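Local coordinates for protein her-1 (Caenorhabditis elegans, PDB 1SZH) that dictates male development, inhibiting the function of tra-2a and probably acting directly in cell signalling during sex determination, at residues Ile30-Pro36 against Thr99-Ile103; Tyr52-Gln56 against Lys67-Asp71; Cys75-Phe79 against Leu122-Phe126; Cys90-Cys94 against Ser111-Ser116. The protein carries 2 engineered substitutions. One frame throughout, in Å; residues are numbered along the deposited sequence.

Contact 1. Residues Ile30-Pro36 against Thr99-Ile103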
loop_
_atom_site.group_PDB
_atom_site.type_symbol
_atom_site.label_atom_id
_atom_site.label_comp_id
_atom_site.label_asym_id
_atom_site.label_seq_id
_atom_site.Cartn_x
_atom_site.Cartn_y
_atom_site.Cartn_z
ATOM N N ILE A 30 8.582 5.824 -10.045
ATOM C CA ILE A 30 7.729 5.617 -8.886
ATOM C C ILE A 30 8.381 4.663 -7.884
ATOM O O ILE A 30 8.153 4.771 -6.683
ATOM C CB ILE A 30 6.297 5.172 -9.289
ATOM C CG1 ILE A 30 6.274 3.764 -9.895
ATOM C CG2 ILE A 30 5.738 6.157 -10.325
ATOM C CD1 ILE A 30 6.089 2.637 -8.873
ATOM N N MET A 31 9.234 3.758 -8.348
ATOM C CA MET A 31 9.913 2.894 -7.381
ATOM C C MET A 31 10.977 3.659 -6.580
ATOM O O MET A 31 11.088 3.499 -5.363
ATOM C CB MET A 31 10.556 1.695 -8.081
ATOM C CG MET A 31 9.513 0.648 -8.478
ATOM S SD MET A 31 10.246 -0.864 -9.178
ATOM C CE MET A 31 10.331 -0.399 -10.914
ATOM N N LYS A 32 11.759 4.503 -7.253
ATOM C CA LYS A 32 12.819 5.212 -6.528
ATOM C C LYS A 32 12.260 6.283 -5.604
ATOM O O LYS A 32 12.865 6.562 -4.577
ATOM C CB LYS A 32 13.859 5.809 -7.505
ATOM C CG LYS A 32 13.484 7.115 -8.172
ATOM C CD LYS A 32 14.590 7.518 -9.212
ATOM C CE LYS A 32 14.479 8.985 -9.601
ATOM N NZ LYS A 32 15.451 9.327 -10.677
ATOM N N PHE A 33 11.115 6.846 -5.961
ATOM C CA PHE A 33 10.482 7.873 -5.133
ATOM C C PHE A 33 9.543 7.262 -4.109
ATOM O O PHE A 33 9.133 7.931 -3.167
ATOM C CB PHE A 33 9.698 8.882 -5.998
ATOM C CG PHE A 33 10.567 9.905 -6.670
ATOM C CD1 PHE A 33 10.762 9.882 -8.049
ATOM C CD2 PHE A 33 11.160 10.905 -5.925
ATOM C CE1 PHE A 33 11.563 10.854 -8.670
ATOM C CE2 PHE A 33 11.951 11.877 -6.536
ATOM C CZ PHE A 33 12.144 11.844 -7.917
ATOM N N GLY A 34 9.204 5.980 -4.266
ATOM C CA GLY A 34 8.311 5.368 -3.312
ATOM C C GLY A 34 6.893 5.915 -3.414
ATOM O O GLY A 34 6.310 6.299 -2.407
ATOM N N THR A 35 6.344 5.959 -4.623
ATOM C CA THR A 35 4.985 6.467 -4.826
ATOM C C THR A 35 4.126 5.429 -5.551
ATOM O O THR A 35 4.625 4.398 -6.023
ATOM C CB THR A 35 5.005 7.760 -5.680
ATOM O OG1 THR A 35 5.577 7.482 -6.973
ATOM C CG2 THR A 35 5.829 8.818 -4.990
ATOM N N PRO A 36 2.811 5.687 -5.652
ATOM C CA PRO A 36 1.928 4.748 -6.344
ATOM C C PRO A 36 2.205 4.731 -7.838
ATOM O O PRO A 36 2.788 5.664 -8.403
ATOM C CB PRO A 36 0.529 5.297 -6.063
ATOM C CG PRO A 36 0.689 6.002 -4.746
ATOM C CD PRO A 36 2.041 6.676 -4.875
ATOM N N THR A 99 -0.236 1.882 -1.398
ATOM C CA THR A 99 -0.336 1.613 -2.827
ATOM C C THR A 99 1.010 1.898 -3.536
ATOM O O THR A 99 1.064 1.957 -4.762
ATOM C CB THR A 99 -1.476 2.442 -3.494
ATOM O OG1 THR A 99 -1.313 3.832 -3.176
ATOM C CG2 THR A 99 -2.845 1.965 -3.008
ATOM N N SER A 100 2.087 2.061 -2.751
ATOM C CA SER A 100 3.438 2.346 -3.272
ATOM C C SER A 100 4.184 0.999 -3.249
ATOM O O SER A 100 4.671 0.565 -2.214
ATOM C CB SER A 100 4.127 3.390 -2.385
ATOM O OG SER A 100 3.430 4.625 -2.500
ATOM N N PRO A 101 4.305 0.340 -4.409
ATOM C CA PRO A 101 4.972 -0.971 -4.426
ATOM C C PRO A 101 6.388 -1.115 -3.922
ATOM O O PRO A 101 6.756 -2.203 -3.447
ATOM C CB PRO A 101 4.822 -1.420 -5.879
ATOM C CG PRO A 101 4.886 -0.119 -6.643
ATOM C CD PRO A 101 3.988 0.784 -5.780
ATOM N N SER A 102 7.185 -0.046 -3.987
ATOM C CA SER A 102 8.565 -0.181 -3.526
ATOM C C SER A 102 8.812 0.117 -2.050
ATOM O O SER A 102 9.952 0.019 -1.585
ATOM C CB SER A 102 9.483 0.701 -4.366
ATOM O OG SER A 102 9.180 2.070 -4.151
ATOM N N ILE A 103 7.773 0.496 -1.309
ATOM C CA ILE A 103 7.966 0.767 0.115
ATOM C C ILE A 103 7.686 -0.520 0.894
ATOM O O ILE A 103 6.589 -1.084 0.814
ATOM C CB ILE A 103 7.025 1.876 0.615
ATOM C CG1 ILE A 103 7.221 3.140 -0.214
ATOM C CG2 ILE A 103 7.343 2.181 2.092
ATOM C CD1 ILE A 103 6.303 4.335 0.163
HETATM O O HOH W 1 6.504 2.646 -4.940
#
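Ile30 and Met31, in the last turn of helix 24-33, meet the type I turn Ser100-Ile103. The CD1 methyl of Ile30 lies 3.7 Å from CG of Pro101, the two side chains running about perpendicular to each other, a small apolar contact suited to a branched chain and a rigid ring. Met31 gives its carbonyl: Ser102 OG donates to Met31 O at 2.7 Å, in the carbonyl plane and on a lone pair. Ser102 CB carries OG between its own N and carbonyl carbon (chi1 66°), which turns the hydroxyl to the helix end, while Met31 CB and CG pack against Ser102 CB. Gly34, with positive phi, is the C-prime residue of a Schellman motif in which Thr35 N returns to Ile30 O. Glycine suits that phi and the close approach of Ile103, whose CD1 lies 3.2 Å from Gly34 O. The carbonyl of Thr35 is joined to the turn by a water, which donates to Thr35 O at 2.8 Å and accepts from Ser102 N. Pro36 closes the contact: its CA makes a CH...O contact with Thr99 O (3.3 Å), and its CG touches Thr99 OG1, a hydroxyl bonded to Lys95 O. Ser100 OG likewise turns back, to Asn96 O. Thus a serine hydroxyl and a water serve backbone groups where the helix end meets the turn, and two proline rings pack around them, Pro101 against a methyl and Pro36 against oxygens.

Contact 2. Residues Tyr52-Gln56 against Lys67-Asp71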
loop_
_atom_site.group_PDB
_atom_site.type_symbol
_atom_site.label_atom_id
_atom_site.label_comp_id
_atom_site.label_asym_id
_atom_site.label_seq_id
_atom_site.Cartn_x
_atom_site.Cartn_y
_atom_site.Cartn_z
ATOM N N TYR A 52 1.393 -3.437 -9.615
ATOM C CA TYR A 52 1.859 -3.326 -8.232
ATOM C C TYR A 52 2.280 -4.693 -7.702
ATOM O O TYR A 52 3.331 -4.847 -7.063
ATOM C CB TYR A 52 0.734 -2.773 -7.353
ATOM C CG TYR A 52 0.934 -2.865 -5.832
ATOM C CD1 TYR A 52 1.334 -1.764 -5.081
ATOM C CD2 TYR A 52 0.713 -4.075 -5.155
ATOM C CE1 TYR A 52 1.475 -1.855 -3.661
ATOM C CE2 TYR A 52 0.860 -4.175 -3.776
ATOM C CZ TYR A 52 1.248 -3.060 -3.036
ATOM O OH TYR A 52 1.366 -3.146 -1.664
ATOM N N LYS A 53 1.454 -5.701 -7.984
ATOM C CA LYS A 53 1.752 -7.042 -7.496
ATOM C C LYS A 53 2.990 -7.610 -8.167
ATOM O O LYS A 53 3.828 -8.229 -7.505
ATOM C CB LYS A 53 0.535 -7.937 -7.734
ATOM C CG LYS A 53 -0.668 -7.447 -6.957
ATOM C CD LYS A 53 -1.882 -8.304 -7.186
ATOM C CE LYS A 53 -3.045 -7.822 -6.328
ATOM N NZ LYS A 53 -4.251 -8.701 -6.465
ATOM N N CYS A 54 3.123 -7.371 -9.466
ATOM C CA CYS A 54 4.297 -7.844 -10.198
ATOM C C CYS A 54 5.561 -7.178 -9.604
ATOM O O CYS A 54 6.566 -7.847 -9.329
ATOM C CB CYS A 54 4.119 -7.499 -11.676
ATOM S SG CYS A 54 5.430 -8.083 -12.784
ATOM N N LEU A 55 5.531 -5.854 -9.424
ATOM C CA LEU A 55 6.688 -5.166 -8.872
ATOM C C LEU A 55 7.056 -5.673 -7.478
ATOM O O LEU A 55 8.224 -5.905 -7.180
ATOM C CB LEU A 55 6.467 -3.637 -8.848
ATOM C CG LEU A 55 6.359 -2.999 -10.237
ATOM C CD1 LEU A 55 6.024 -1.507 -10.032
ATOM C CD2 LEU A 55 7.656 -3.126 -11.017
ATOM N N GLN A 56 6.065 -5.842 -6.612
ATOM C CA GLN A 56 6.354 -6.341 -5.270
ATOM C C GLN A 56 7.028 -7.719 -5.309
ATOM O O GLN A 56 7.974 -7.985 -4.565
ATOM C CB GLN A 56 5.065 -6.435 -4.463
ATOM C CG GLN A 56 4.524 -5.082 -4.034
ATOM C CD GLN A 56 4.400 -4.990 -2.519
ATOM O OE1 GLN A 56 3.761 -5.828 -1.882
ATOM N NE2 GLN A 56 4.996 -3.960 -1.937
ATOM N N LYS A 67 6.419 -7.628 1.684
ATOM C CA LYS A 67 5.275 -7.332 0.834
ATOM C C LYS A 67 3.997 -7.098 1.630
ATOM O O LYS A 67 3.834 -7.633 2.737
ATOM C CB LYS A 67 5.019 -8.495 -0.144
ATOM C CG LYS A 67 6.176 -8.789 -1.075
ATOM C CD LYS A 67 5.804 -9.723 -2.221
ATOM C CE LYS A 67 5.599 -11.141 -1.771
ATOM N NZ LYS A 67 5.539 -12.072 -2.956
ATOM N N ILE A 68 3.091 -6.306 1.055
ATOM C CA ILE A 68 1.776 -6.072 1.659
ATOM C C ILE A 68 0.751 -6.206 0.552
ATOM O O ILE A 68 0.902 -5.613 -0.525
ATOM C CB ILE A 68 1.644 -4.685 2.302
ATOM C CG1 ILE A 68 2.505 -4.642 3.573
ATOM C CG2 ILE A 68 0.160 -4.421 2.678
ATOM C CD1 ILE A 68 2.577 -3.275 4.202
ATOM N N ASN A 69 -0.296 -6.988 0.806
ATOM C CA ASN A 69 -1.330 -7.203 -0.178
ATOM C C ASN A 69 -1.985 -5.867 -0.564
ATOM O O ASN A 69 -2.363 -5.072 0.309
ATOM C CB ASN A 69 -2.388 -8.158 0.387
ATOM C CG ASN A 69 -3.300 -8.729 -0.690
ATOM O OD1 ASN A 69 -3.270 -9.941 -0.980
ATOM N ND2 ASN A 69 -4.112 -7.882 -1.284
ATOM N N LEU A 70 -2.103 -5.611 -1.862
ATOM C CA LEU A 70 -2.720 -4.376 -2.320
ATOM C C LEU A 70 -4.103 -4.101 -1.720
ATOM O O LEU A 70 -4.443 -2.940 -1.444
ATOM C CB LEU A 70 -2.817 -4.368 -3.854
ATOM C CG LEU A 70 -3.394 -3.095 -4.486
ATOM C CD1 LEU A 70 -2.541 -1.868 -4.145
ATOM C CD2 LEU A 70 -3.450 -3.312 -6.008
ATOM N N ASP A 71 -4.885 -5.156 -1.488
ATOM C CA ASP A 71 -6.220 -5.007 -0.936
ATOM C C ASP A 71 -6.244 -4.390 0.448
ATOM O O ASP A 71 -7.254 -3.819 0.843
ATOM C CB ASP A 71 -6.960 -6.352 -0.871
ATOM C CG ASP A 71 -7.168 -6.973 -2.233
ATOM O OD1 ASP A 71 -7.478 -6.229 -3.189
ATOM O OD2 ASP A 71 -7.035 -8.212 -2.338
#
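Tyr52 OH has two partners: it donates to Ile68 O at 2.8 Å and is also hydrogen-bonded to Arg108 NH2. This joins helix 47-59 to the chain that leads into a 3-10 helix, which starts at Leu70. The hydroxyl stands tilted 28° out of the Ile68 carbonyl plane, yet Ile68 O itself lies at the edge of the tyrosine ring. A phenylalanine in place of Tyr52 would probably keep the ring packing but leave Ile68 O and Arg108 without this hydroxyl partner. One turn on, Gln56 OE1 accepts from Ile68 N at 3.1 Å, in the amide plane on a lone pair, while its NE2 bonds Pro101 O; the amide can thus serve an N-H and a carbonyl at once. Gln56 CG lies against one face of the Tyr52 ring, offset toward its rim, and the bend at chi2 beyond it turns the amide to Ile68. The aliphatic part of Lys67 runs past the helix, its CD resting near Gln56 O. A leucine suits the remaining aromatic face because its branched end can reach it: with CG anti to the backbone N (chi1 -177°), Leu70 CD1 sits on the side opposite Gln56 CG, 3.8 Å from the Tyr52 ring centroid and only 4° off the normal.

Contact 3. Residues Cys75-Phe79 against Leu122-Phe126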
loop_
_atom_site.group_PDB
_atom_site.type_symbol
_atom_site.label_atom_id
_atom_site.label_comp_id
_atom_site.label_asym_id
_atom_site.label_seq_id
_atom_site.Cartn_x
_atom_site.Cartn_y
_atom_site.Cartn_z
ATOM N N CYS A 75 -8.177 -0.600 4.088
ATOM C CA CYS A 75 -8.258 -0.466 5.546
ATOM C C CYS A 75 -7.908 0.943 6.022
ATOM O O CYS A 75 -8.268 1.376 7.123
ATOM C CB CYS A 75 -7.319 -1.473 6.201
ATOM S SG CYS A 75 -7.683 -3.195 5.810
ATOM N N CYS A 76 -7.191 1.670 5.181
ATOM C CA CYS A 76 -6.771 3.022 5.519
ATOM C C CYS A 76 -7.928 3.983 5.829
ATOM O O CYS A 76 -7.735 4.971 6.540
ATOM C CB CYS A 76 -5.979 3.600 4.351
ATOM S SG CYS A 76 -4.386 2.856 4.051
ATOM N N SER A 77 -9.108 3.701 5.286
ATOM C CA SER A 77 -10.259 4.562 5.482
ATOM C C SER A 77 -10.608 4.755 6.938
ATOM O O SER A 77 -11.228 5.758 7.301
ATOM C CB SER A 77 -11.472 3.996 4.738
ATOM O OG SER A 77 -11.221 4.027 3.346
ATOM N N VAL A 78 -10.191 3.820 7.784
ATOM C CA VAL A 78 -10.544 3.947 9.195
ATOM C C VAL A 78 -9.958 5.169 9.883
ATOM O O VAL A 78 -10.521 5.673 10.845
ATOM C CB VAL A 78 -10.154 2.700 10.016
ATOM C CG1 VAL A 78 -8.660 2.655 10.298
ATOM C CG2 VAL A 78 -10.939 2.693 11.314
ATOM N N PHE A 79 -8.832 5.671 9.390
ATOM C CA PHE A 79 -8.206 6.809 10.043
ATOM C C PHE A 79 -8.983 8.100 9.919
ATOM O O PHE A 79 -8.819 8.998 10.746
ATOM C CB PHE A 79 -6.791 6.972 9.524
ATOM C CG PHE A 79 -5.895 5.849 9.914
ATOM C CD1 PHE A 79 -5.422 4.954 8.944
ATOM C CD2 PHE A 79 -5.576 5.633 11.255
ATOM C CE1 PHE A 79 -4.636 3.867 9.316
ATOM C CE2 PHE A 79 -4.792 4.550 11.638
ATOM C CZ PHE A 79 -4.323 3.659 10.665
ATOM N N LEU A 122 -7.732 3.593 16.429
ATOM C CA LEU A 122 -7.883 3.511 14.971
ATOM C C LEU A 122 -6.774 2.664 14.331
ATOM O O LEU A 122 -7.030 1.940 13.366
ATOM C CB LEU A 122 -7.918 4.917 14.361
ATOM C CG LEU A 122 -9.055 5.867 14.798
ATOM C CD1 LEU A 122 -8.981 7.149 13.973
ATOM C CD2 LEU A 122 -10.425 5.211 14.629
ATOM N N TYR A 123 -5.549 2.758 14.851
ATOM C CA TYR A 123 -4.446 1.945 14.342
ATOM C C TYR A 123 -4.739 0.454 14.603
ATOM O O TYR A 123 -4.465 -0.414 13.761
ATOM C CB TYR A 123 -3.111 2.318 15.001
ATOM C CG TYR A 123 -1.959 1.520 14.463
ATOM C CD1 TYR A 123 -1.492 1.754 13.172
ATOM C CD2 TYR A 123 -1.366 0.494 15.206
ATOM C CE1 TYR A 123 -0.474 0.993 12.627
ATOM C CE2 TYR A 123 -0.336 -0.283 14.660
ATOM C CZ TYR A 123 0.098 -0.022 13.369
ATOM O OH TYR A 123 1.101 -0.759 12.779
ATOM N N LYS A 124 -5.297 0.150 15.773
ATOM C CA LYS A 124 -5.615 -1.247 16.070
ATOM C C LYS A 124 -6.705 -1.741 15.128
ATOM O O LYS A 124 -6.677 -2.902 14.706
ATOM C CB LYS A 124 -6.053 -1.395 17.529
ATOM C CG LYS A 124 -4.911 -1.191 18.508
ATOM C CD LYS A 124 -5.356 -1.406 19.956
ATOM C CE LYS A 124 -4.177 -1.271 20.917
ATOM N NZ LYS A 124 -4.578 -1.371 22.356
ATOM N N CYS A 125 -7.654 -0.881 14.787
ATOM C CA CYS A 125 -8.720 -1.265 13.861
ATOM C C CYS A 125 -8.122 -1.499 12.462
ATOM O O CYS A 125 -8.491 -2.431 11.758
ATOM C CB CYS A 125 -9.770 -0.172 13.799
ATOM S SG CYS A 125 -11.153 -0.507 12.734
ATOM N N PHE A 126 -7.184 -0.642 12.067
ATOM C CA PHE A 126 -6.520 -0.788 10.777
ATOM C C PHE A 126 -5.843 -2.168 10.734
ATOM O O PHE A 126 -5.936 -2.896 9.741
ATOM C CB PHE A 126 -5.467 0.345 10.633
ATOM C CG PHE A 126 -4.488 0.161 9.476
ATOM C CD1 PHE A 126 -4.882 0.401 8.160
ATOM C CD2 PHE A 126 -3.178 -0.240 9.722
ATOM C CE1 PHE A 126 -3.975 0.241 7.088
ATOM C CE2 PHE A 126 -2.244 -0.401 8.657
ATOM C CZ PHE A 126 -2.645 -0.166 7.342
#
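Val78 projects from the 3-10 segment straight at helix 120-134, and its two methyls enter different hollows. CG1 nestles 3.5 Å from Leu122 O, while CG2, anti to the backbone N, rests 3.5 Å from Cys125 SG. A small beta-branched residue fits here because both branches find a surface to touch. Leu122 answers in the other direction: CD1 and CD2 lie against the backbone carbonyls of the 3-10 turn, CD1 3.7 Å from Phe79 O and CD2 beside Val78 O. The Phe79 ring slides past Leu122 and pushes its CZ to within 3.5 Å of Phe126 CB, its CE2 nearing Tyr123 N. One face of this ring is roofed by CG1 of its own neighbour Val78. The Phe79 and Phe126 rings meet obliquely, planes at 42° and centroids 5.3 Å apart, CE1 and CZ of Phe79 coming against CG and CD1 of Phe126. Cut back to alanine, Phe79 would probably leave a gap beside Phe126 CB and Tyr123, and the Phe126 ring freer to turn. That ring, in turn, is wedged between Phe79 and Cys75, whose CB lies 3.6 Å from Phe126 CD1; Cys76 SG adds an oblique sulfur-aromatic contact. No hydrogen bond crosses. Disulfides of Cys75 to Cys129 and Cys125 to Cys148 flank this apolar packing of an extended 3-10 helix against an alpha helix, probably part of HER-1's left-handed antiparallel four-helix bundle.

Contact 4. Residues Cys90-Cys94 against Ser111-Ser116. With ACT (acetate ion), chain C.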
loop_
_atom_site.group_PDB
_atom_site.type_symbol
_atom_site.label_atom_id
_atom_site.label_comp_id
_atom_site.label_asym_id
_atom_site.label_seq_id
_atom_site.Cartn_x
_atom_site.Cartn_y
_atom_site.Cartn_z
ATOM N N CYS A 90 -3.811 11.484 7.899
ATOM C CA CYS A 90 -3.216 10.167 8.114
ATOM C C CYS A 90 -3.876 9.160 7.167
ATOM O O CYS A 90 -3.207 8.264 6.647
ATOM C CB CYS A 90 -3.405 9.753 9.588
ATOM S SG CYS A 90 -2.549 8.274 10.181
ATOM N N GLU A 91 -5.180 9.313 6.925
ATOM C CA GLU A 91 -5.875 8.394 6.014
ATOM C C GLU A 91 -5.249 8.473 4.617
ATOM O O GLU A 91 -4.935 7.438 3.995
ATOM C CB GLU A 91 -7.367 8.742 5.925
ATOM C CG GLU A 91 -8.105 8.007 4.808
ATOM C CD GLU A 91 -9.581 8.318 4.782
ATOM O OE1 GLU A 91 -10.021 9.156 5.593
ATOM O OE2 GLU A 91 -10.296 7.720 3.951
ATOM N N ASN A 92 -5.038 9.698 4.137
ATOM C CA ASN A 92 -4.450 9.888 2.808
ATOM C C ASN A 92 -3.001 9.416 2.732
ATOM O O ASN A 92 -2.604 8.836 1.719
ATOM C CB ASN A 92 -4.574 11.352 2.376
ATOM C CG ASN A 92 -6.018 11.741 2.087
ATOM O OD1 ASN A 92 -6.827 10.901 1.678
ATOM N ND2 ASN A 92 -6.345 13.015 2.280
ATOM N N ARG A 93 -2.232 9.649 3.795
ATOM C CA ARG A 93 -0.842 9.218 3.866
ATOM C C ARG A 93 -0.858 7.686 3.791
ATOM O O ARG A 93 -0.081 7.083 3.058
ATOM C CB ARG A 93 -0.230 9.699 5.190
ATOM C CG ARG A 93 0.995 8.926 5.722
ATOM C CD ARG A 93 2.319 9.394 5.155
ATOM N NE ARG A 93 2.600 10.825 5.301
ATOM C CZ ARG A 93 3.306 11.391 6.287
ATOM N NH1 ARG A 93 3.821 10.674 7.275
ATOM N NH2 ARG A 93 3.565 12.696 6.234
ATOM N N CYS A 94 -1.751 7.063 4.562
ATOM C CA CYS A 94 -1.864 5.603 4.564
ATOM C C CYS A 94 -2.212 5.088 3.161
ATOM O O CYS A 94 -1.572 4.164 2.659
ATOM C CB CYS A 94 -2.954 5.211 5.573
ATOM S SG CYS A 94 -3.216 3.447 5.850
ATOM N N SER A 111 5.356 4.521 9.583
ATOM C CA SER A 111 4.828 5.857 9.269
ATOM C C SER A 111 3.353 5.958 9.615
ATOM O O SER A 111 2.912 6.960 10.178
ATOM C CB SER A 111 5.072 6.176 7.776
ATOM O OG SER A 111 4.505 7.439 7.450
ATOM N N ILE A 112 2.593 4.906 9.307
ATOM C CA ILE A 112 1.173 4.895 9.621
ATOM C C ILE A 112 0.963 4.874 11.145
ATOM O O ILE A 112 0.097 5.565 11.668
ATOM C CB ILE A 112 0.511 3.654 8.977
ATOM C CG1 ILE A 112 0.554 3.785 7.457
ATOM C CG2 ILE A 112 -0.951 3.502 9.469
ATOM C CD1 ILE A 112 0.333 2.440 6.723
ATOM N N LYS A 113 1.739 4.069 11.864
ATOM C CA LYS A 113 1.591 4.027 13.316
ATOM C C LYS A 113 1.944 5.398 13.891
ATOM O O LYS A 113 1.282 5.864 14.807
ATOM C CB LYS A 113 2.504 2.959 13.927
ATOM C CG LYS A 113 2.308 2.781 15.437
ATOM C CD LYS A 113 3.085 1.583 15.943
ATOM C CE LYS A 113 2.841 1.345 17.433
ATOM N NZ LYS A 113 3.562 0.127 17.899
ATOM N N SER A 114 2.962 6.053 13.334
ATOM C CA SER A 114 3.340 7.361 13.850
ATOM C C SER A 114 2.262 8.415 13.647
ATOM O O SER A 114 1.990 9.170 14.569
ATOM C CB SER A 114 4.657 7.811 13.229
ATOM O OG SER A 114 5.712 7.021 13.760
ATOM N N CYS A 115 1.623 8.487 12.475
ATOM C CA CYS A 115 0.603 9.515 12.322
ATOM C C CYS A 115 -0.669 9.258 13.104
ATOM O O CYS A 115 -1.456 10.167 13.316
ATOM C CB CYS A 115 0.256 9.828 10.854
ATOM S SG CYS A 115 -0.319 8.591 9.739
ATOM N N SER A 116 -0.863 8.026 13.533
ATOM C CA SER A 116 -2.059 7.710 14.300
ATOM C C SER A 116 -1.716 7.527 15.791
ATOM O O SER A 116 -2.509 6.965 16.541
ATOM C CB SER A 116 -2.725 6.422 13.749
ATOM O OG SER A 116 -1.825 5.315 13.818
HETATM C C ACT C . 1.595 14.126 4.018
HETATM O O ACT C . 1.652 12.906 3.527
HETATM O OXT ACT C . 0.527 14.781 4.296
HETATM C CH3 ACT C . 2.827 14.902 4.333
#
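Cys90 and Cys115 are joined by a disulfide, SG to SG 2.3 Å, rather long for such a bond. The two halves differ in shape: Cys90 swings SG anti to its backbone N (chi1 -171°), whereas Cys115 holds SG between N and the carbonyl carbon (chi1 58°). Cysteines suit the place because the CA atoms of Cys90 and Cys115 are 5.7 Å apart, close enough for a disulfide. The Cys90 sulfur also rests 4.0 Å from Ser116 CB. One turn along, Ile112 CD1 reaches Cys94 SG at 3.8 Å; the extended isoleucine branch suits a sulfur that is itself tied to Cys76. Arg93 lies at the more open margin. Its chain bends at chi2 and chi3, which brings NE round to a bound acetate and NH1 toward Ser111. NE donates an almost straight hydrogen bond to an oxygen of the acetate, 2.9 Å away and in the guanidinium plane, and Arg89 NE reaches the same ion, which probably came from the crystallisation liquor. NH1 stands 3.3 Å from Ser111 OG. At the end of helix 105-115, Ser116 OG donates to Ile112 O at 2.9 Å, a bond that a serine can make back onto its own helix; Ser116 N reaches that oxygen from the opposite face of its plane. The segments of helices 85-97 and 105-115 run antiparallel (179°), axes 9.8 Å apart, and Cys94 and Ile112 both touch Phe126 of helix 120-134 and Phe79 of the 3-10 segment.

Overall arrangement
From the N terminus, contact 1 opens at the end of helix 24-33 and closes a long loop at the turn before helix 105-115. Contact 2 is nested inside it, tying helix 47-59 to the chain entering the 3-10 region; the two touch where Pro101 meets Tyr52 and Gln56. Contact 3 starts within that long loop and ends on helix 120-134, so it crosses contact 1, as does contact 4. Contact 4 pairs helices 85-97 and 105-115, nests inside contact 3 and is bonded to it by the Cys76-Cys94 disulfide. Contacts 1 and 3 lie on opposite sides of the chain's centre, their centres about 21 Å apart.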